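Local coordinates for protein putative glycoside hydrolase (Parabacteroides distasonis ATCC 8503, PDB 3GYC) that probably hydrolyses glycosidic bonds, as a putative glycoside hydrolase of a cellulase-like, sugar-binding TIM-barrel family, at residues A53-A58 and S113-L118; L209-H214 and E232-M237. All blocks are in the same frame, centred on the assembly; numbering follows the deposited sequence.

Contact 1 of 2, residues A53-A58 and S113-L118; sequences AIRIDA and SSWYRL. With EDO (1,2-ethanediol), chain F.
Asp57 reaches from the end of strand 53-57 into the loop that follows strand 109-113, two neighbouring parallel strands of a TIM-type beta/alpha barrel. Its carboxylate is gripped through both oxygens. Ser114 OG donates to Asp57 OD1 at 2.8 Å on the syn side, and Trp115 N meets Asp57 OD2 at 2.9 Å in a nearly straight bond (174°) from well above the carboxylate plane. Asp57 OD1 also accepts from Tyr59 N. The carboxylate lies alongside the Trp115 indole, whose CE3 edge comes 3.3 Å from Asp57 OD2, because chi1 (-168°) turns CG away from the backbone N. Replacing this aspartate with an alanine removes the carboxylate, and Trp115 N, Ser114 OG and Tyr59 N would probably lose their acceptor, letting the loop shift. Farther along the same six-membered ring, at CZ2 and CH2, the extended Arg55 chain brings one face of its guanidinium against Trp115 CH2, which lies 3.5 Å above the centre of that group, the two planes 39° apart. The weak bond from Arg55 NH2 to Ser113 OG is secondary, since Arg55 also pairs with Glu305 and Asn160, and Ser113 OG with Asp157. Parallel pairing supports these side chains: Ser113 N donates to Ile56 O, and Ala58 N to Ser113 O. Farther out, a water donates to Asp57 OD2 while accepting from Arg117 N. Ser114 OG also accepts from Tyr116 N at 3.0 Å, closing an ST turn. Beyond it a 1,2-ethanediol, probably from the crystallisation liquor, accepts through O2 from Leu118 N at 2.7 Å.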
loop_
_atom_site.group_PDB
_atom_site.type_symbol
_atom_site.label_atom_id
_atom_site.label_comp_id
_atom_site.label_asym_id
_atom_site.label_seq_id
_atom_site.Cartn_x
_atom_site.Cartn_y
_atom_site.Cartn_z
ATOM N N ALA A 53 9.079 -2.641 -8.282
ATOM C CA ALA A 53 8.264 -1.484 -7.911
ATOM C C ALA A 53 8.175 -1.424 -6.365
ATOM O O ALA A 53 8.281 -2.448 -5.688
ATOM C CB ALA A 53 6.839 -1.561 -8.556
ATOM N N ILE A 54 8.009 -0.222 -5.828
ATOM C CA ILE A 54 7.867 0.021 -4.398
ATOM C C ILE A 54 6.779 1.072 -4.206
ATOM O O ILE A 54 6.669 1.995 -4.993
ATOM C CB ILE A 54 9.186 0.574 -3.798
ATOM C CG1 ILE A 54 10.380 -0.317 -4.172
ATOM C CG2 ILE A 54 9.102 0.710 -2.320
ATOM C CD1 ILE A 54 11.807 0.301 -3.818
ATOM N N ARG A 55 5.958 0.891 -3.192
ATOM C CA ARG A 55 4.953 1.869 -2.791
ATOM C C ARG A 55 5.485 2.562 -1.525
ATOM O O ARG A 55 5.803 1.901 -0.541
ATOM C CB ARG A 55 3.637 1.161 -2.513
ATOM C CG ARG A 55 2.594 2.036 -1.913
ATOM C CD ARG A 55 1.463 1.276 -1.457
ATOM N NE ARG A 55 0.477 2.108 -0.808
ATOM C CZ ARG A 55 -0.233 1.746 0.255
ATOM N NH1 ARG A 55 -0.021 0.563 0.851
ATOM N NH2 ARG A 55 -1.099 2.596 0.784
ATOM N N ILE A 56 5.644 3.891 -1.545
ATOM C CA ILE A 56 6.180 4.546 -0.392
ATOM C C ILE A 56 5.316 5.735 0.015
ATOM O O ILE A 56 4.525 6.277 -0.764
ATOM C CB ILE A 56 7.620 5.058 -0.585
ATOM C CG1 ILE A 56 7.726 6.115 -1.711
ATOM C CG2 ILE A 56 8.594 3.963 -0.832
ATOM C CD1 ILE A 56 9.097 6.763 -1.820
ATOM N N ASP A 57 5.520 6.125 1.246
ATOM C CA ASP A 57 4.919 7.361 1.743
ATOM C C ASP A 57 5.807 8.525 1.274
ATOM O O ASP A 57 7.037 8.523 1.514
ATOM C CB ASP A 57 4.826 7.331 3.259
ATOM C CG ASP A 57 3.934 8.455 3.800
ATOM O OD1 ASP A 57 3.823 9.520 3.153
ATOM O OD2 ASP A 57 3.270 8.222 4.823
ATOM N N ALA A 58 5.187 9.512 0.615
ATOM C CA ALA A 58 5.882 10.702 0.075
ATOM C C ALA A 58 5.898 11.872 1.100
ATOM O O ALA A 58 6.543 12.897 0.834
ATOM C CB ALA A 58 5.190 11.173 -1.196
ATOM N N SER A 113 2.060 7.239 -1.987
ATOM C CA SER A 113 0.876 7.272 -1.157
ATOM C C SER A 113 1.238 8.106 0.069
ATOM O O SER A 113 2.340 8.666 0.148
ATOM C CB SER A 113 0.508 5.824 -0.743
ATOM O OG SER A 113 -0.752 5.777 -0.103
ATOM N N SER A 114 0.340 8.142 1.050
ATOM C CA SER A 114 0.674 8.719 2.366
ATOM C C SER A 114 -0.225 8.184 3.453
ATOM O O SER A 114 -1.406 7.896 3.218
ATOM C CB SER A 114 0.604 10.250 2.391
ATOM O OG SER A 114 1.293 10.715 3.559
ATOM N N TRP A 115 0.377 8.027 4.621
ATOM C CA TRP A 115 -0.282 7.692 5.872
ATOM C C TRP A 115 -0.401 8.969 6.741
ATOM O O TRP A 115 -0.853 8.904 7.879
ATOM C CB TRP A 115 0.493 6.602 6.611
ATOM C CG TRP A 115 0.404 5.257 6.007
ATOM C CD1 TRP A 115 -0.274 4.176 6.501
ATOM C CD2 TRP A 115 1.065 4.794 4.789
ATOM N NE1 TRP A 115 -0.043 3.073 5.671
ATOM C CE2 TRP A 115 0.735 3.438 4.618
ATOM C CE3 TRP A 115 1.892 5.409 3.838
ATOM C CZ2 TRP A 115 1.188 2.677 3.519
ATOM C CZ3 TRP A 115 2.344 4.669 2.777
ATOM C CH2 TRP A 115 1.970 3.313 2.611
ATOM N N TYR A 116 0.019 10.120 6.195
ATOM C CA TYR A 116 -0.060 11.419 6.871
ATOM C C TYR A 116 0.437 11.344 8.332
ATOM O O TYR A 116 -0.315 11.599 9.295
ATOM C CB TYR A 116 -1.495 11.936 6.748
ATOM C CG TYR A 116 -1.833 12.173 5.313
ATOM C CD1 TYR A 116 -1.462 13.375 4.691
ATOM C CD2 TYR A 116 -2.508 11.221 4.560
ATOM C CE1 TYR A 116 -1.734 13.607 3.353
ATOM C CE2 TYR A 116 -2.776 11.434 3.211
ATOM C CZ TYR A 116 -2.386 12.630 2.612
ATOM O OH TYR A 116 -2.636 12.885 1.281
ATOM N N ARG A 117 1.699 10.956 8.462
ATOM C CA ARG A 117 2.351 10.763 9.742
ATOM C C ARG A 117 2.212 12.030 10.552
ATOM O O ARG A 117 2.385 13.121 10.025
ATOM C CB ARG A 117 3.811 10.389 9.553
ATOM C CG ARG A 117 3.983 9.008 8.918
ATOM C CD ARG A 117 3.792 7.868 9.948
ATOM N NE ARG A 117 4.964 7.799 10.830
ATOM C CZ ARG A 117 4.990 8.163 12.109
ATOM N NH1 ARG A 117 3.900 8.617 12.734
ATOM N NH2 ARG A 117 6.120 8.076 12.776
ATOM N N LEU A 118 1.838 11.871 11.806
ATOM C CA LEU A 118 1.666 13.023 12.697
ATOM C C LEU A 118 2.978 13.514 13.265
ATOM O O LEU A 118 3.659 12.798 14.022
ATOM C CB LEU A 118 0.739 12.718 13.860
ATOM C CG LEU A 118 -0.727 12.438 13.555
ATOM C CD1 LEU A 118 -1.430 12.007 14.846
ATOM C CD2 LEU A 118 -1.417 13.663 12.906
HETATM C C1 EDO F . -0.729 8.630 11.008
HETATM O O1 EDO F . 0.262 7.982 10.178
HETATM C C2 EDO F . -0.244 8.842 12.464
HETATM O O2 EDO F . 1.106 9.357 12.559
HETATM O O HOH W 1 3.469 10.597 6.089
#

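Contact 2 of 2, residues L209-H214 and E232-M237; sequences LYSFDH and EHHIWM
His233 lays one face of its imidazole over the carbonyl of Phe212, whose O stands 3.6 Å from the ring plane, over its centre. The ring edge is fixed as well: His233 NE2 donates to His214 O at 2.7 Å, with the acceptor in the ring plane but the bond bent (131°) and the donor 38° out of the carbonyl plane. His233 ND1 is hydrogen-bonded to Tyr220 OH. The backbones meet in a single bridge, Phe212 N to Glu232 O at 3.2 Å and His234 N to Phe212 O at 3.0 Å, so the carbonyl facing the imidazole also takes a main-chain bond. Glu232, its chain bent at chi2 (-91°), brings OE1 to His234 NE2 at 2.8 Å, a His-carboxylate bond on the syn side. Ser211 CB lies 3.3 Å from that same Glu232 OE1, while Leu209 CD1 packs on Glu232 CB. Thr304 holds Glu232 OE2, Glu161 holds His234 ND1, and Asp157 holds Ser211 OG, which fixes these buried polar ends. Both loops leave the C-terminal ends of barrel strands 208-209 and 231-232; helix 186-200 packs on Tyr210 and Phe212, and helix 276-297 on His233 and Ile235.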
loop_
_atom_site.group_PDB
_atom_site.type_symbol
_atom_site.label_atom_id
_atom_site.label_comp_id
_atom_site.label_asym_id
_atom_site.label_seq_id
_atom_site.Cartn_x
_atom_site.Cartn_y
_atom_site.Cartn_z
ATOM N N LEU A 209 -5.481 7.900 -7.798
ATOM C CA LEU A 209 -6.481 7.121 -7.077
ATOM C C LEU A 209 -6.432 7.435 -5.590
ATOM O O LEU A 209 -5.637 8.259 -5.165
ATOM C CB LEU A 209 -6.161 5.624 -7.227
ATOM C CG LEU A 209 -4.945 5.125 -6.428
ATOM C CD1 LEU A 209 -5.146 3.680 -6.026
ATOM C CD2 LEU A 209 -3.642 5.383 -7.203
ATOM N N TYR A 210 -7.317 6.778 -4.831
ATOM C CA TYR A 210 -7.256 6.694 -3.382
ATOM C C TYR A 210 -7.344 5.191 -3.109
ATOM O O TYR A 210 -8.105 4.486 -3.800
ATOM C CB TYR A 210 -8.402 7.385 -2.689
ATOM C CG TYR A 210 -8.366 8.897 -2.578
ATOM C CD1 TYR A 210 -8.530 9.708 -3.680
ATOM C CD2 TYR A 210 -8.287 9.513 -1.326
ATOM C CE1 TYR A 210 -8.574 11.110 -3.560
ATOM C CE2 TYR A 210 -8.324 10.892 -1.197
ATOM C CZ TYR A 210 -8.474 11.685 -2.307
ATOM O OH TYR A 210 -8.505 13.043 -2.173
ATOM N N SER A 211 -6.566 4.679 -2.147
ATOM C CA SER A 211 -6.559 3.243 -1.859
ATOM C C SER A 211 -7.534 2.894 -0.735
ATOM O O SER A 211 -7.721 3.661 0.200
ATOM C CB SER A 211 -5.158 2.734 -1.526
ATOM O OG SER A 211 -4.598 3.342 -0.379
ATOM N N PHE A 212 -8.133 1.715 -0.862
ATOM C CA PHE A 212 -9.155 1.239 0.028
ATOM C C PHE A 212 -8.907 -0.161 0.630
ATOM O O PHE A 212 -8.199 -0.988 0.046
ATOM C CB PHE A 212 -10.475 1.176 -0.730
ATOM C CG PHE A 212 -10.841 2.440 -1.487
ATOM C CD1 PHE A 212 -10.683 3.695 -0.928
ATOM C CD2 PHE A 212 -11.458 2.342 -2.730
ATOM C CE1 PHE A 212 -11.038 4.823 -1.615
ATOM C CE2 PHE A 212 -11.838 3.469 -3.423
ATOM C CZ PHE A 212 -11.627 4.716 -2.861
ATOM N N ASP A 213 -9.479 -0.398 1.820
ATOM C CA ASP A 213 -9.449 -1.710 2.458
ATOM C C ASP A 213 -10.869 -2.260 2.756
ATOM O O ASP A 213 -10.992 -3.385 3.248
ATOM C CB ASP A 213 -8.626 -1.696 3.748
ATOM C CG ASP A 213 -9.202 -0.730 4.812
ATOM O OD1 ASP A 213 -10.107 0.086 4.499
ATOM O OD2 ASP A 213 -8.736 -0.786 5.973
ATOM N N HIS A 214 -11.921 -1.493 2.458
ATOM C CA HIS A 214 -13.291 -1.954 2.691
ATOM C C HIS A 214 -13.521 -3.277 1.946
ATOM O O HIS A 214 -13.242 -3.386 0.734
ATOM C CB HIS A 214 -14.281 -0.905 2.220
ATOM C CG HIS A 214 -15.643 -1.106 2.779
ATOM N ND1 HIS A 214 -16.602 -1.856 2.142
ATOM C CD2 HIS A 214 -16.198 -0.683 3.933
ATOM C CE1 HIS A 214 -17.696 -1.882 2.880
ATOM N NE2 HIS A 214 -17.477 -1.174 3.971
ATOM N N GLU A 232 -6.323 0.315 -5.837
ATOM C CA GLU A 232 -5.273 -0.268 -5.000
ATOM C C GLU A 232 -6.064 -0.819 -3.825
ATOM O O GLU A 232 -6.487 -0.057 -2.988
ATOM C CB GLU A 232 -4.215 0.774 -4.605
ATOM C CG GLU A 232 -2.805 0.176 -4.276
ATOM C CD GLU A 232 -2.556 -0.199 -2.818
ATOM O OE1 GLU A 232 -2.617 0.702 -1.953
ATOM O OE2 GLU A 232 -2.216 -1.370 -2.525
ATOM N N HIS A 233 -6.310 -2.133 -3.791
ATOM C CA HIS A 233 -7.177 -2.705 -2.794
ATOM C C HIS A 233 -6.404 -3.651 -1.898
ATOM O O HIS A 233 -5.634 -4.481 -2.369
ATOM C CB HIS A 233 -8.383 -3.400 -3.418
ATOM C CG HIS A 233 -9.575 -3.364 -2.518
ATOM N ND1 HIS A 233 -10.477 -2.323 -2.543
ATOM C CD2 HIS A 233 -9.935 -4.157 -1.484
ATOM C CE1 HIS A 233 -11.378 -2.510 -1.594
ATOM N NE2 HIS A 233 -11.066 -3.612 -0.931
ATOM N N HIS A 234 -6.591 -3.492 -0.591
ATOM C CA HIS A 234 -5.864 -4.293 0.383
ATOM C C HIS A 234 -6.714 -5.503 0.751
ATOM O O HIS A 234 -7.884 -5.353 1.070
ATOM C CB HIS A 234 -5.495 -3.446 1.603
ATOM C CG HIS A 234 -4.706 -2.213 1.258
ATOM N ND1 HIS A 234 -4.459 -1.206 2.171
ATOM C CD2 HIS A 234 -4.130 -1.816 0.091
ATOM C CE1 HIS A 234 -3.707 -0.275 1.599
ATOM N NE2 HIS A 234 -3.525 -0.600 0.328
ATOM N N ILE A 235 -6.119 -6.696 0.662
ATOM C CA ILE A 235 -6.854 -7.959 0.827
ATOM C C ILE A 235 -6.091 -8.930 1.691
ATOM O O ILE A 235 -5.012 -9.380 1.319
ATOM C CB ILE A 235 -7.091 -8.663 -0.534
ATOM C CG1 ILE A 235 -7.981 -7.826 -1.428
ATOM C CG2 ILE A 235 -7.784 -10.043 -0.372
ATOM C CD1 ILE A 235 -8.120 -8.378 -2.863
ATOM N N TRP A 236 -6.681 -9.282 2.824
ATOM C CA TRP A 236 -6.106 -10.283 3.721
ATOM C C TRP A 236 -7.125 -11.346 4.117
ATOM O O TRP A 236 -8.257 -11.016 4.434
ATOM C CB TRP A 236 -5.662 -9.653 5.004
ATOM C CG TRP A 236 -4.531 -8.658 4.906
ATOM C CD1 TRP A 236 -3.188 -8.928 4.865
ATOM C CD2 TRP A 236 -4.671 -7.267 4.948
ATOM N NE1 TRP A 236 -2.481 -7.758 4.869
ATOM C CE2 TRP A 236 -3.372 -6.714 4.890
ATOM C CE3 TRP A 236 -5.776 -6.411 5.010
ATOM C CZ2 TRP A 236 -3.146 -5.330 4.919
ATOM C CZ3 TRP A 236 -5.549 -5.018 5.024
ATOM C CH2 TRP A 236 -4.254 -4.504 4.980
HETATM N N MSE A 237 -6.681 -12.599 4.110
HETATM C CA MSE A 237 -7.445 -13.743 4.605
HETATM C C MSE A 237 -7.999 -13.504 6.012
HETATM O O MSE A 237 -9.160 -13.863 6.343
HETATM C CB MSE A 237 -6.503 -14.948 4.681
HETATM C CG MSE A 237 -7.117 -16.235 5.313
HETATM SE SE MSE A 237 -7.271 -16.325 7.294
HETATM C CE MSE A 237 -5.431 -16.339 7.872
HETATM O O HOH W 2 -8.704 1.710 -4.896
HETATM O O HOH W 3 -10.477 -5.462 1.654
#

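Overall arrangement
Contact 1 (53-58 with 113-118) closes before contact 2 (209-214 with 232-237) opens, so the two come in series along the chain. Their centres lie about 14 Å apart, and each is about 8 Å from the centre of the chain. All four segments begin on strands of one parallel barrel sheet: 53-57 and 109-113 are adjacent, whereas 208-209 and 231-232 are its outermost counted strands, and the bridge of contact 2 helps close the cylinder between them. The contacts meet through Arg55, whose NE forms a salt bridge with Glu232 OE1 at 3.6 Å. This polar cluster lies at the C-terminal strand ends, where TIM-barrel glycosidases carry their active site, so a place near it is probable but inferred.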